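Local atomic coordinates of ABC transporter, solute-binding protein (Staphylococcus aureus, PDB entry 6LKK), a protein that binds glucose 6-phosphate in the cleft of a solute-binding-protein fold, probably as the sensor of this sugar phosphate for a two-component signalling system. Residues Val5-Tyr9 with Gly34-Leu39; Thr139-Met144 with Gly185-Glu189; Thr170-Glu175 with Asp191-Trp195; Asp176-Gly180 with Gly199-Ser203. All coordinates share one frame; numbering follows the deposited sequence.

Contact 1: residues Val5-Tyr9 with Gly34-Leu39; sequences VYSPY and GSTQVL. With G6P (6-O-phosphono-alpha-D-glucopyranose), chain B.
Pro-8 fits its ring between three neighbours of the other segment. Its CG faces Thr-36 OG1 at 3.3 Å, its CD lies 3.9 Å from Leu-39 CD1, and its CA makes a C-H...O contact with Gly-34 O (3.1 Å). Leu-39, in the first turn of helix 36-45, points back at the end of strand 2-7. One methyl, CD1, covers the Ser-7/Pro-8 peptide, while CD2 comes to the edge of the Tyr-6 ring, 4.4 Å from Tyr-6 CD2. Gly-34, having no side chain, leaves room for that second methyl. The Tyr-6 hydroxyl is hydrogen-bonded to Glu-46 and to the backbone N of Gly-52. Ser-7 OG accepts from Tyr-9 N at 3.1 Å, an ST turn, after which the Tyr-9 ring lies beside the sugar; the same OG is also hydrogen-bonded to Met-56 O of the adjacent strand. Tyr-9 CD1 is 3.2 Å from O4 of G6P, and its hydroxyl bonds to Asp-216.

Thr-36 does the polar work. With chi1 at -61° its OG1 sits beside the backbone N, and both donate to the same phosphate oxygen, O1P of G6P: OG1 at 2.7 Å, and N at 2.9 Å with an N-H...O angle of 164°. Thr-36 OG1 is also hydrogen-bonded to Thr-138. The phosphate thus meets the N-terminal end of a helix, whose dipole would be expected to stabilise its negative charge without any basic side chain from these two segments.

Contact 2: residues Thr139-Met144 with Gly185-Glu189; sequences TGYQHM and GLSYE. With G6P (6-O-phosphono-alpha-D-glucopyranose), chain B.
Thr-139 OG1 lies against Tyr-188 CD1 (3.4 Å) while gripped by the ligand from two directions: it donates to O3P of G6P at 2.8 Å and accepts from O1 of G6P at 3.0 Å. Its own backbone joins in, Thr-139 N giving a further bond to O3P (3.0 Å), so threonine serves as a compact two-way link between phosphate and sugar. Its other branch, CG2, turns to the backbone of Ser-187. Tyr-188 holds its CG between backbone N and carbonyl carbon (chi1 62°), which brings one ring face over the sugar, with O5 of G6P 3.4 Å above the ring plane and offset toward the rim.

In this alpha/beta solute-binding fold, helix 138-151 lies across strand 184-188, the local axes of residues 139-144 and 185-188 being 111° apart. His-143 ties them together. Its NE2 donates to Ser-187 O at 2.8 Å, nearly straight at 168°, in the carbonyl plane and on a lone pair, while ND1 is bonded to Tyr-117; with both nitrogens engaged, the imidazole's rotation is fixed. Leu-186 then covers one face of that ring in a CH-pi contact, CB sitting 3.5 Å from the centroid, almost on the normal. Met-144, its chain bent at the thioether, brings CE to Leu-186 CD1 at 3.9 Å.

Contact 3: residues Thr170-Glu175 with Asp191-Trp195; sequences TSKVIE and DARTW. With G6P (6-O-phosphono-alpha-D-glucopyranose), chain B.
Ile-174 spreads its branches over three residues of the neighbouring helix. CG1 stands anti to the backbone N (chi1 -178°) and meets Trp-195 CD1 at 3.4 Å. That leaves CG2 between the backbone N and the carbonyl carbon, facing the Asp-191 carboxylate, with Asp-191 OD2 3.5 Å away, and the indole NE1. A turn at chi2 (59°) then lays CD1 toward the backbone of Ala-192, whose small side chain permits the approach. Glu-175 offers its backbone CA and first methylenes instead: CA sits over one face of the Trp-195 six-membered ring, 4.0 Å from the centroid, a CH-pi contact, and CG, anti to the backbone N, reaches CH2 of Trp-195 at 3.6 Å. The carboxylate of Glu-175 continues to Lys-179, with Lys-172 a longer ionic partner.

Helix 170-178, strand 184-188 and helix 189-197 succeed one another in the alpha/beta solute-binding-protein fold. The local helix axes pass 9.8 Å apart, and Ile-174 and Ala-192 both pack on strand 92-105 of the central sheet.

Nearer the cleft the contact becomes polar. Asp-191, its chi1 of -141° away from the staggered positions, brings OD2 to 3.0 Å from Ser-171 OG, a possible hydrogen bond; OD2 also accepts from a water at 2.8 Å. The same water donates to Thr-170 O, bridging the two segments. Thr-170 OG1 donates to O3P of G6P at 2.6 Å.

Contact 4: residues Asp176-Gly180 with Gly199-Ser203; sequences DVAKG and GYPVS
Ala-178 meets Tyr-200 where helix 170-178 closes in a Schellman motif, beside the loop that leads into strand 202-205. Gly-180 takes the positive phi (88°) that this ending requires, a conformation easy for glycine, and its N bonds back to Val-177 O at 3.1 Å. Gly-199 plays the matching part at the end of helix 189-197.

The apolar contacts centre on the methyl of Ala-178. Ala-178 CB rests 3.8 Å from Tyr-200 CB and 3.7 Å from Val-202 CG2, so that a small residue lets the helix end come close to the incoming chain. Tyr-200, with CG beside its backbone N (chi1 -71°), carries its ring past Ala-178 toward Lys-179, whose CG approaches Tyr-200 CE2 at 4.3 Å. The same ring packs edge-to-face with Trp-195.

Among polar groups, no hydrogen bond joins the two segments. Lys-179 sends its ammonium group to Glu-175, and Val-177 O takes a bond from Asn-105. Within the loop, an inverse gamma turn pivots on Pro-201, closed by a weak bond from Val-202 N to Tyr-200 O (2.8 Å). Ala-178 O faces two C-H groups: it lies near the plane of the Tyr-200 ring at its edge, 3.6 Å from Tyr-200 CD2, and 3.7 Å from Pro-201 CD.

How the contacts relate
Contacts 1, 2 and 3 share G6P, approaching it from different parts of the fold. Contact 1 supplies one helix N-terminus to the phosphate; contacts 2 and 3 hold another of its oxygens between Thr-139 and Thr-170, whose side chains touch, OG1 of Thr-139 being 3.3 Å from CG2 of Thr-170. Contact 1 meets neither, its nearest atoms being about 5 Å from each, so the ligand bridges the gap. Contact 4 continues contact 3 outward along helix 170-178, their centres about 9 Å apart: Trp-195 CE3 lies 3.6 Å from Ala-178 CB. It does not touch the ligand, and its centre is about 24 Å from that of contact 1.

Contact 1: residues Val5-Tyr9 with Gly34-Leu39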
loop_
_atom_site.group_PDB
_atom_site.type_symbol
_atom_site.label_atom_id
_atom_site.label_comp_id
_atom_site.label_asym_id
_atom_site.label_seq_id
_atom_site.Cartn_x
_atom_site.Cartn_y
_atom_site.Cartn_z
ATOM N N VAL A 5 9.265 11.927 -8.498
ATOM C CA VAL A 5 8.275 11.359 -7.593
ATOM C C VAL A 5 8.909 10.169 -6.885
ATOM O O VAL A 5 9.478 9.286 -7.537
ATOM C CB VAL A 5 7.007 10.929 -8.356
ATOM C CG1 VAL A 5 6.002 10.253 -7.423
ATOM C CG2 VAL A 5 6.370 12.123 -9.060
ATOM N N TYR A 6 8.822 10.149 -5.556
ATOM C CA TYR A 6 9.138 8.954 -4.781
ATOM C C TYR A 6 7.875 8.112 -4.667
ATOM O O TYR A 6 6.808 8.637 -4.340
ATOM C CB TYR A 6 9.630 9.295 -3.374
ATOM C CG TYR A 6 10.795 10.253 -3.271
ATOM C CD1 TYR A 6 10.594 11.627 -3.295
ATOM C CD2 TYR A 6 12.090 9.785 -3.097
ATOM C CE1 TYR A 6 11.656 12.508 -3.177
ATOM C CE2 TYR A 6 13.159 10.658 -2.980
ATOM C CZ TYR A 6 12.934 12.017 -3.020
ATOM O OH TYR A 6 13.992 12.888 -2.902
ATOM N N SER A 7 7.988 6.809 -4.928
ATOM C CA SER A 7 6.798 5.978 -4.776
ATOM C C SER A 7 7.123 4.508 -4.547
ATOM O O SER A 7 7.930 3.927 -5.284
ATOM C CB SER A 7 5.902 6.099 -6.006
ATOM O OG SER A 7 4.740 5.305 -5.840
ATOM N N PRO A 8 6.506 3.866 -3.548
ATOM C CA PRO A 8 6.611 2.404 -3.435
ATOM C C PRO A 8 5.707 1.645 -4.390
ATOM O O PRO A 8 5.791 0.409 -4.438
ATOM C CB PRO A 8 6.205 2.143 -1.978
ATOM C CG PRO A 8 5.254 3.244 -1.674
ATOM C CD PRO A 8 5.789 4.448 -2.399
ATOM N N TYR A 9 4.838 2.328 -5.134
ATOM C CA TYR A 9 3.991 1.644 -6.099
ATOM C C TYR A 9 4.839 0.968 -7.167
ATOM O O TYR A 9 5.954 1.399 -7.473
ATOM C CB TYR A 9 3.028 2.614 -6.786
ATOM C CG TYR A 9 1.899 3.129 -5.926
ATOM C CD1 TYR A 9 0.989 2.259 -5.345
ATOM C CD2 TYR A 9 1.718 4.491 -5.733
ATOM C CE1 TYR A 9 -0.052 2.731 -4.567
ATOM C CE2 TYR A 9 0.681 4.971 -4.962
ATOM C CZ TYR A 9 -0.201 4.091 -4.382
ATOM O OH TYR A 9 -1.235 4.567 -3.614
ATOM N N GLY A 34 11.040 2.044 -4.471
ATOM C CA GLY A 34 11.637 1.380 -3.328
ATOM C C GLY A 34 10.586 1.084 -2.284
ATOM O O GLY A 34 9.436 1.520 -2.379
ATOM N N SER A 35 10.997 0.313 -1.280
ATOM C CA SER A 35 10.130 0.078 -0.135
ATOM C C SER A 35 9.806 1.405 0.541
ATOM O O SER A 35 10.622 2.331 0.551
ATOM C CB SER A 35 10.799 -0.875 0.855
ATOM O OG SER A 35 11.071 -2.123 0.248
ATOM N N THR A 36 8.599 1.497 1.107
ATOM C CA THR A 36 8.111 2.771 1.633
ATOM C C THR A 36 9.111 3.396 2.599
ATOM O O THR A 36 9.514 4.552 2.437
ATOM C CB THR A 36 6.759 2.584 2.331
ATOM O OG1 THR A 36 5.785 2.084 1.402
ATOM C CG2 THR A 36 6.261 3.908 2.896
ATOM N N GLN A 37 9.514 2.645 3.626
ATOM C CA GLN A 37 10.370 3.223 4.655
ATOM C C GLN A 37 11.795 3.429 4.159
ATOM O O GLN A 37 12.492 4.325 4.648
ATOM C CB GLN A 37 10.354 2.345 5.901
ATOM C CG GLN A 37 9.018 2.340 6.626
ATOM C CD GLN A 37 8.589 3.728 7.054
ATOM O OE1 GLN A 37 9.391 4.503 7.576
ATOM N NE2 GLN A 37 7.325 4.056 6.821
ATOM N N VAL A 38 12.247 2.621 3.201
ATOM C CA VAL A 38 13.558 2.851 2.601
ATOM C C VAL A 38 13.561 4.168 1.836
ATOM O O VAL A 38 14.498 4.967 1.945
ATOM C CB VAL A 38 13.950 1.669 1.697
ATOM C CG1 VAL A 38 15.284 1.937 1.009
ATOM C CG2 VAL A 38 14.020 0.385 2.507
ATOM N N LEU A 39 12.511 4.414 1.050
ATOM C CA LEU A 39 12.380 5.693 0.360
ATOM C C LEU A 39 12.395 6.847 1.354
ATOM O O LEU A 39 13.096 7.846 1.156
ATOM C CB LEU A 39 11.093 5.710 -0.466
ATOM C CG LEU A 39 11.069 4.837 -1.724
ATOM C CD1 LEU A 39 9.655 4.753 -2.274
ATOM C CD2 LEU A 39 12.015 5.379 -2.783
HETATM C C1 G6P B . 1.311 -0.888 0.550
HETATM C C2 G6P B . 0.570 0.379 0.057
HETATM C C3 G6P B . 0.940 0.821 -1.309
HETATM C C4 G6P B . 2.364 0.602 -1.570
HETATM C C5 G6P B . 2.639 -0.897 -1.609
HETATM C C6 G6P B . 4.106 -1.159 -1.725
HETATM O O1 G6P B . 0.391 -1.827 1.021
HETATM O O2 G6P B . -0.851 0.164 0.096
HETATM O O3 G6P B . 0.644 2.280 -1.433
HETATM O O4 G6P B . 2.735 1.169 -2.851
HETATM O O5 G6P B . 2.164 -1.602 -0.403
HETATM O O6 G6P B . 4.761 -0.558 -0.630
HETATM P P G6P B . 5.852 -1.463 0.290
HETATM O O1P G6P B . 6.487 -0.530 1.306
HETATM O O2P G6P B . 6.940 -2.062 -0.623
HETATM O O3P G6P B . 5.124 -2.549 0.993
#

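Contact 2: residues Thr139-Met144 with Gly185-Glu189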
loop_
_atom_site.group_PDB
_atom_site.type_symbol
_atom_site.label_atom_id
_atom_site.label_comp_id
_atom_site.label_asym_id
_atom_site.label_seq_id
_atom_site.Cartn_x
_atom_site.Cartn_y
_atom_site.Cartn_z
ATOM N N THR A 139 3.528 -2.842 3.493
ATOM C CA THR A 139 2.700 -4.042 3.443
ATOM C C THR A 139 2.990 -4.964 4.620
ATOM O O THR A 139 2.066 -5.434 5.290
ATOM C CB THR A 139 2.918 -4.763 2.115
ATOM O OG1 THR A 139 2.624 -3.864 1.039
ATOM C CG2 THR A 139 2.014 -5.979 2.004
ATOM N N GLY A 140 4.268 -5.244 4.883
ATOM C CA GLY A 140 4.605 -6.077 6.025
ATOM C C GLY A 140 4.156 -5.464 7.337
ATOM O O GLY A 140 3.582 -6.145 8.191
ATOM N N TYR A 141 4.401 -4.163 7.510
ATOM C CA TYR A 141 3.978 -3.475 8.724
ATOM C C TYR A 141 2.469 -3.571 8.915
ATOM O O TYR A 141 1.988 -3.910 10.001
ATOM C CB TYR A 141 4.426 -2.014 8.667
ATOM C CG TYR A 141 3.971 -1.186 9.843
ATOM C CD1 TYR A 141 4.686 -1.183 11.032
ATOM C CD2 TYR A 141 2.832 -0.398 9.761
ATOM C CE1 TYR A 141 4.274 -0.422 12.110
ATOM C CE2 TYR A 141 2.413 0.367 10.833
ATOM C CZ TYR A 141 3.136 0.349 12.004
ATOM O OH TYR A 141 2.719 1.110 13.071
ATOM N N GLN A 142 1.701 -3.279 7.863
ATOM C CA GLN A 142 0.247 -3.271 7.991
ATOM C C GLN A 142 -0.288 -4.662 8.310
ATOM O O GLN A 142 -1.233 -4.805 9.097
ATOM C CB GLN A 142 -0.386 -2.724 6.711
ATOM C CG GLN A 142 -0.175 -1.226 6.513
ATOM C CD GLN A 142 -0.907 -0.385 7.544
ATOM O OE1 GLN A 142 -0.369 -0.083 8.607
ATOM N NE2 GLN A 142 -2.140 -0.000 7.233
ATOM N N HIS A 143 0.303 -5.701 7.718
ATOM C CA HIS A 143 -0.114 -7.063 8.032
ATOM C C HIS A 143 0.180 -7.413 9.486
ATOM O O HIS A 143 -0.631 -8.073 10.146
ATOM C CB HIS A 143 0.576 -8.054 7.100
ATOM C CG HIS A 143 -0.133 -8.256 5.799
ATOM N ND1 HIS A 143 -1.282 -9.008 5.689
ATOM C CD2 HIS A 143 0.148 -7.813 4.551
ATOM C CE1 HIS A 143 -1.679 -9.021 4.429
ATOM N NE2 HIS A 143 -0.827 -8.305 3.719
ATOM N N MET A 144 1.341 -7.000 10.000
ATOM C CA MET A 144 1.654 -7.289 11.396
ATOM C C MET A 144 0.680 -6.574 12.323
ATOM O O MET A 144 0.274 -7.127 13.353
ATOM C CB MET A 144 3.095 -6.894 11.719
ATOM C CG MET A 144 4.179 -7.733 11.036
ATOM S SD MET A 144 3.945 -9.524 11.102
ATOM C CE MET A 144 3.099 -9.819 9.549
ATOM N N GLY A 185 1.153 -15.953 0.675
ATOM C CA GLY A 185 1.935 -14.820 1.132
ATOM C C GLY A 185 1.051 -13.652 1.506
ATOM O O GLY A 185 -0.144 -13.622 1.207
ATOM N N LEU A 186 1.671 -12.676 2.167
ATOM C CA LEU A 186 0.991 -11.462 2.606
ATOM C C LEU A 186 1.329 -10.331 1.641
ATOM O O LEU A 186 2.491 -9.927 1.531
ATOM C CB LEU A 186 1.397 -11.103 4.034
ATOM C CG LEU A 186 1.139 -12.170 5.100
ATOM C CD1 LEU A 186 1.352 -11.570 6.478
ATOM C CD2 LEU A 186 -0.257 -12.763 4.991
ATOM N N SER A 187 0.312 -9.820 0.954
ATOM C CA SER A 187 0.507 -8.894 -0.156
ATOM C C SER A 187 -0.529 -7.780 -0.039
ATOM O O SER A 187 -1.075 -7.506 1.036
ATOM C CB SER A 187 0.427 -9.656 -1.489
ATOM O OG SER A 187 0.610 -8.795 -2.596
ATOM N N TYR A 188 -0.795 -7.103 -1.155
ATOM C CA TYR A 188 -1.837 -6.092 -1.205
ATOM C C TYR A 188 -2.575 -6.212 -2.531
ATOM O O TYR A 188 -2.094 -6.827 -3.485
ATOM C CB TYR A 188 -1.281 -4.674 -1.001
ATOM C CG TYR A 188 -0.289 -4.196 -2.039
ATOM C CD1 TYR A 188 1.059 -4.516 -1.943
ATOM C CD2 TYR A 188 -0.695 -3.399 -3.101
ATOM C CE1 TYR A 188 1.967 -4.069 -2.877
ATOM C CE2 TYR A 188 0.207 -2.947 -4.043
ATOM C CZ TYR A 188 1.539 -3.285 -3.929
ATOM O OH TYR A 188 2.445 -2.840 -4.864
ATOM N N GLU A 189 -3.756 -5.597 -2.574
ATOM C CA GLU A 189 -4.742 -5.922 -3.599
ATOM C C GLU A 189 -4.204 -5.702 -5.011
ATOM O O GLU A 189 -4.368 -6.560 -5.886
ATOM C CB GLU A 189 -6.000 -5.090 -3.365
ATOM C CG GLU A 189 -7.188 -5.514 -4.196
ATOM C CD GLU A 189 -8.451 -4.807 -3.773
ATOM O OE1 GLU A 189 -8.541 -3.578 -3.983
ATOM O OE2 GLU A 189 -9.347 -5.472 -3.211
HETATM C C1 G6P B . 1.311 -0.888 0.550
HETATM C C2 G6P B . 0.570 0.379 0.057
HETATM C C3 G6P B . 0.940 0.821 -1.309
HETATM C C4 G6P B . 2.364 0.602 -1.570
HETATM C C5 G6P B . 2.639 -0.897 -1.609
HETATM C C6 G6P B . 4.106 -1.159 -1.725
HETATM O O1 G6P B . 0.391 -1.827 1.021
HETATM O O2 G6P B . -0.851 0.164 0.096
HETATM O O3 G6P B . 0.644 2.280 -1.433
HETATM O O4 G6P B . 2.735 1.169 -2.851
HETATM O O5 G6P B . 2.164 -1.602 -0.403
HETATM O O6 G6P B . 4.761 -0.558 -0.630
HETATM P P G6P B . 5.852 -1.463 0.290
HETATM O O1P G6P B . 6.487 -0.530 1.306
HETATM O O2P G6P B . 6.940 -2.062 -0.623
HETATM O O3P G6P B . 5.124 -2.549 0.993
#

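Contact 3: residues Thr170-Glu175 with Asp191-Trp195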
loop_
_atom_site.group_PDB
_atom_site.type_symbol
_atom_site.label_atom_id
_atom_site.label_comp_id
_atom_site.label_asym_id
_atom_site.label_seq_id
_atom_site.Cartn_x
_atom_site.Cartn_y
_atom_site.Cartn_z
ATOM N N THR A 170 8.209 -6.352 -0.728
ATOM C CA THR A 170 6.804 -6.726 -0.826
ATOM C C THR A 170 6.496 -7.418 -2.147
ATOM O O THR A 170 5.779 -8.424 -2.177
ATOM C CB THR A 170 5.929 -5.484 -0.655
ATOM O OG1 THR A 170 6.113 -4.955 0.663
ATOM C CG2 THR A 170 4.457 -5.815 -0.858
ATOM N N SER A 171 7.024 -6.897 -3.255
ATOM C CA SER A 171 6.680 -7.467 -4.552
ATOM C C SER A 171 7.325 -8.828 -4.775
ATOM O O SER A 171 6.856 -9.584 -5.630
ATOM C CB SER A 171 7.068 -6.507 -5.676
ATOM O OG SER A 171 6.127 -5.450 -5.772
ATOM N N LYS A 172 8.377 -9.165 -4.025
ATOM C CA LYS A 172 8.913 -10.519 -4.106
ATOM C C LYS A 172 7.924 -11.536 -3.550
ATOM O O LYS A 172 7.940 -12.702 -3.962
ATOM C CB LYS A 172 10.244 -10.613 -3.360
ATOM C CG LYS A 172 11.024 -11.898 -3.625
ATOM C CD LYS A 172 11.526 -11.954 -5.060
ATOM C CE LYS A 172 12.426 -13.155 -5.300
ATOM N NZ LYS A 172 12.866 -13.231 -6.721
ATOM N N VAL A 173 7.049 -11.115 -2.632
ATOM C CA VAL A 173 6.066 -12.033 -2.064
ATOM C C VAL A 173 5.120 -12.535 -3.147
ATOM O O VAL A 173 4.958 -13.746 -3.338
ATOM C CB VAL A 173 5.296 -11.356 -0.914
ATOM C CG1 VAL A 173 4.215 -12.285 -0.378
ATOM C CG2 VAL A 173 6.250 -10.953 0.207
ATOM N N ILE A 174 4.473 -11.619 -3.870
ATOM C CA ILE A 174 3.525 -12.053 -4.892
ATOM C C ILE A 174 4.249 -12.787 -6.012
ATOM O O ILE A 174 3.741 -13.780 -6.546
ATOM C CB ILE A 174 2.708 -10.866 -5.436
ATOM C CG1 ILE A 174 1.681 -11.350 -6.468
ATOM C CG2 ILE A 174 3.613 -9.821 -6.074
ATOM C CD1 ILE A 174 0.678 -12.362 -5.941
ATOM N N GLU A 175 5.445 -12.324 -6.386
ATOM C CA GLU A 175 6.186 -12.999 -7.446
ATOM C C GLU A 175 6.435 -14.458 -7.088
ATOM O O GLU A 175 6.180 -15.361 -7.892
ATOM C CB GLU A 175 7.514 -12.287 -7.718
ATOM C CG GLU A 175 8.333 -12.975 -8.810
ATOM C CD GLU A 175 9.663 -12.308 -9.089
ATOM O OE1 GLU A 175 10.001 -11.315 -8.412
ATOM O OE2 GLU A 175 10.375 -12.788 -9.998
ATOM N N ASP A 191 -1.121 -5.493 -6.222
ATOM C CA ASP A 191 -0.034 -6.390 -6.601
ATOM C C ASP A 191 -0.560 -7.789 -6.896
ATOM O O ASP A 191 -0.139 -8.430 -7.867
ATOM C CB ASP A 191 1.008 -6.414 -5.485
ATOM C CG ASP A 191 2.437 -6.454 -6.003
ATOM O OD1 ASP A 191 2.646 -6.490 -7.236
ATOM O OD2 ASP A 191 3.357 -6.443 -5.159
ATOM N N ALA A 192 -1.493 -8.271 -6.075
ATOM C CA ALA A 192 -2.121 -9.556 -6.345
ATOM C C ALA A 192 -2.871 -9.530 -7.671
ATOM O O ALA A 192 -2.783 -10.475 -8.465
ATOM C CB ALA A 192 -3.065 -9.915 -5.202
ATOM N N ARG A 193 -3.609 -8.450 -7.931
ATOM C CA ARG A 193 -4.374 -8.358 -9.170
ATOM C C ARG A 193 -3.464 -8.411 -10.388
ATOM O O ARG A 193 -3.791 -9.062 -11.386
ATOM C CB ARG A 193 -5.196 -7.070 -9.180
ATOM C CG ARG A 193 -6.011 -6.863 -10.450
ATOM C CD ARG A 193 -6.773 -5.552 -10.406
ATOM N NE ARG A 193 -7.532 -5.317 -11.630
ATOM C CZ ARG A 193 -7.007 -4.874 -12.769
ATOM N NH1 ARG A 193 -5.708 -4.621 -12.859
ATOM N NH2 ARG A 193 -7.786 -4.688 -13.825
ATOM N N THR A 194 -2.324 -7.718 -10.332
ATOM C CA THR A 194 -1.407 -7.685 -11.467
ATOM C C THR A 194 -1.016 -9.090 -11.900
ATOM O O THR A 194 -1.032 -9.416 -13.092
ATOM C CB THR A 194 -0.161 -6.875 -11.103
ATOM O OG1 THR A 194 -0.529 -5.511 -10.871
ATOM C CG2 THR A 194 0.879 -6.932 -12.218
ATOM N N TRP A 195 -0.660 -9.940 -10.936
ATOM C CA TRP A 195 -0.184 -11.272 -11.273
ATOM C C TRP A 195 -1.327 -12.214 -11.622
ATOM O O TRP A 195 -1.169 -13.065 -12.507
ATOM C CB TRP A 195 0.660 -11.819 -10.121
ATOM C CG TRP A 195 1.980 -11.125 -10.036
ATOM C CD1 TRP A 195 2.232 -9.906 -9.478
ATOM C CD2 TRP A 195 3.229 -11.597 -10.553
ATOM N NE1 TRP A 195 3.565 -9.592 -9.608
ATOM C CE2 TRP A 195 4.198 -10.616 -10.263
ATOM C CE3 TRP A 195 3.623 -12.757 -11.227
ATOM C CZ2 TRP A 195 5.537 -10.759 -10.623
ATOM C CZ3 TRP A 195 4.953 -12.896 -11.583
ATOM C CH2 TRP A 195 5.893 -11.904 -11.280
HETATM C C1 G6P B . 1.311 -0.888 0.550
HETATM C C2 G6P B . 0.570 0.379 0.057
HETATM C C3 G6P B . 0.940 0.821 -1.309
HETATM C C4 G6P B . 2.364 0.602 -1.570
HETATM C C5 G6P B . 2.639 -0.897 -1.609
HETATM C C6 G6P B . 4.106 -1.159 -1.725
HETATM O O1 G6P B . 0.391 -1.827 1.021
HETATM O O2 G6P B . -0.851 0.164 0.096
HETATM O O3 G6P B . 0.644 2.280 -1.433
HETATM O O4 G6P B . 2.735 1.169 -2.851
HETATM O O5 G6P B . 2.164 -1.602 -0.403
HETATM O O6 G6P B . 4.761 -0.558 -0.630
HETATM P P G6P B . 5.852 -1.463 0.290
HETATM O O1P G6P B . 6.487 -0.530 1.306
HETATM O O2P G6P B . 6.940 -2.062 -0.623
HETATM O O3P G6P B . 5.124 -2.549 0.993
HETATM O O HOH W 1 3.224 -8.331 -3.060
#

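Contact 4: residues Asp176-Gly180 with Gly199-Ser203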
loop_
_atom_site.group_PDB
_atom_site.type_symbol
_atom_site.label_atom_id
_atom_site.label_comp_id
_atom_site.label_asym_id
_atom_site.label_seq_id
_atom_site.Cartn_x
_atom_site.Cartn_y
_atom_site.Cartn_z
ATOM N N ASP A 176 6.933 -14.708 -5.877
ATOM C CA ASP A 176 7.308 -16.066 -5.501
ATOM C C ASP A 176 6.088 -16.933 -5.217
ATOM O O ASP A 176 6.127 -18.143 -5.460
ATOM C CB ASP A 176 8.245 -16.031 -4.293
ATOM C CG ASP A 176 9.653 -15.604 -4.664
ATOM O OD1 ASP A 176 9.940 -15.472 -5.873
ATOM O OD2 ASP A 176 10.476 -15.395 -3.747
ATOM N N VAL A 177 5.002 -16.348 -4.706
ATOM C CA VAL A 177 3.756 -17.101 -4.589
ATOM C C VAL A 177 3.222 -17.442 -5.972
ATOM O O VAL A 177 2.870 -18.594 -6.254
ATOM C CB VAL A 177 2.719 -16.312 -3.767
ATOM C CG1 VAL A 177 1.360 -16.999 -3.814
ATOM C CG2 VAL A 177 3.172 -16.177 -2.324
ATOM N N ALA A 178 3.156 -16.445 -6.857
ATOM C CA ALA A 178 2.617 -16.668 -8.195
ATOM C C ALA A 178 3.423 -17.714 -8.953
ATOM O O ALA A 178 2.861 -18.502 -9.720
ATOM C CB ALA A 178 2.586 -15.353 -8.972
ATOM N N LYS A 179 4.740 -17.733 -8.756
ATOM C CA LYS A 179 5.617 -18.657 -9.463
ATOM C C LYS A 179 5.774 -19.998 -8.756
ATOM O O LYS A 179 6.536 -20.847 -9.231
ATOM C CB LYS A 179 6.992 -18.013 -9.668
ATOM C CG LYS A 179 6.981 -16.884 -10.684
ATOM C CD LYS A 179 8.357 -16.277 -10.868
ATOM C CE LYS A 179 8.340 -15.179 -11.915
ATOM N NZ LYS A 179 9.689 -14.590 -12.122
ATOM N N GLY A 180 5.082 -20.210 -7.640
ATOM C CA GLY A 180 5.039 -21.511 -7.011
ATOM C C GLY A 180 6.140 -21.799 -6.019
ATOM O O GLY A 180 6.335 -22.966 -5.663
ATOM N N GLY A 199 -2.415 -14.272 -15.616
ATOM C CA GLY A 199 -2.710 -15.680 -15.766
ATOM C C GLY A 199 -2.061 -16.593 -14.753
ATOM O O GLY A 199 -2.200 -17.817 -14.873
ATOM N N TYR A 200 -1.372 -16.050 -13.756
ATOM C CA TYR A 200 -0.717 -16.898 -12.778
ATOM C C TYR A 200 -1.756 -17.510 -11.837
ATOM O O TYR A 200 -2.824 -16.929 -11.620
ATOM C CB TYR A 200 0.316 -16.105 -11.988
ATOM C CG TYR A 200 1.524 -15.745 -12.816
ATOM C CD1 TYR A 200 1.504 -14.642 -13.659
ATOM C CD2 TYR A 200 2.678 -16.519 -12.771
ATOM C CE1 TYR A 200 2.602 -14.313 -14.427
ATOM C CE2 TYR A 200 3.781 -16.194 -13.537
ATOM C CZ TYR A 200 3.737 -15.091 -14.362
ATOM O OH TYR A 200 4.830 -14.758 -15.130
ATOM N N PRO A 201 -1.476 -18.697 -11.286
ATOM C CA PRO A 201 -2.432 -19.385 -10.391
ATOM C C PRO A 201 -2.464 -18.757 -9.001
ATOM O O PRO A 201 -1.940 -19.278 -8.021
ATOM C CB PRO A 201 -1.891 -20.817 -10.369
ATOM C CG PRO A 201 -0.424 -20.658 -10.583
ATOM C CD PRO A 201 -0.262 -19.501 -11.521
ATOM N N VAL A 202 -3.116 -17.597 -8.928
ATOM C CA VAL A 202 -3.151 -16.760 -7.734
ATOM C C VAL A 202 -4.602 -16.570 -7.313
ATOM O O VAL A 202 -5.440 -16.154 -8.123
ATOM C CB VAL A 202 -2.480 -15.394 -7.983
ATOM C CG1 VAL A 202 -2.757 -14.424 -6.833
ATOM C CG2 VAL A 202 -0.981 -15.568 -8.166
ATOM N N SER A 203 -4.889 -16.867 -6.049
ATOM C CA SER A 203 -6.169 -16.558 -5.428
ATOM C C SER A 203 -5.982 -15.428 -4.424
ATOM O O SER A 203 -4.993 -15.396 -3.685
ATOM C CB SER A 203 -6.760 -17.783 -4.724
ATOM O OG SER A 203 -7.168 -18.765 -5.660
#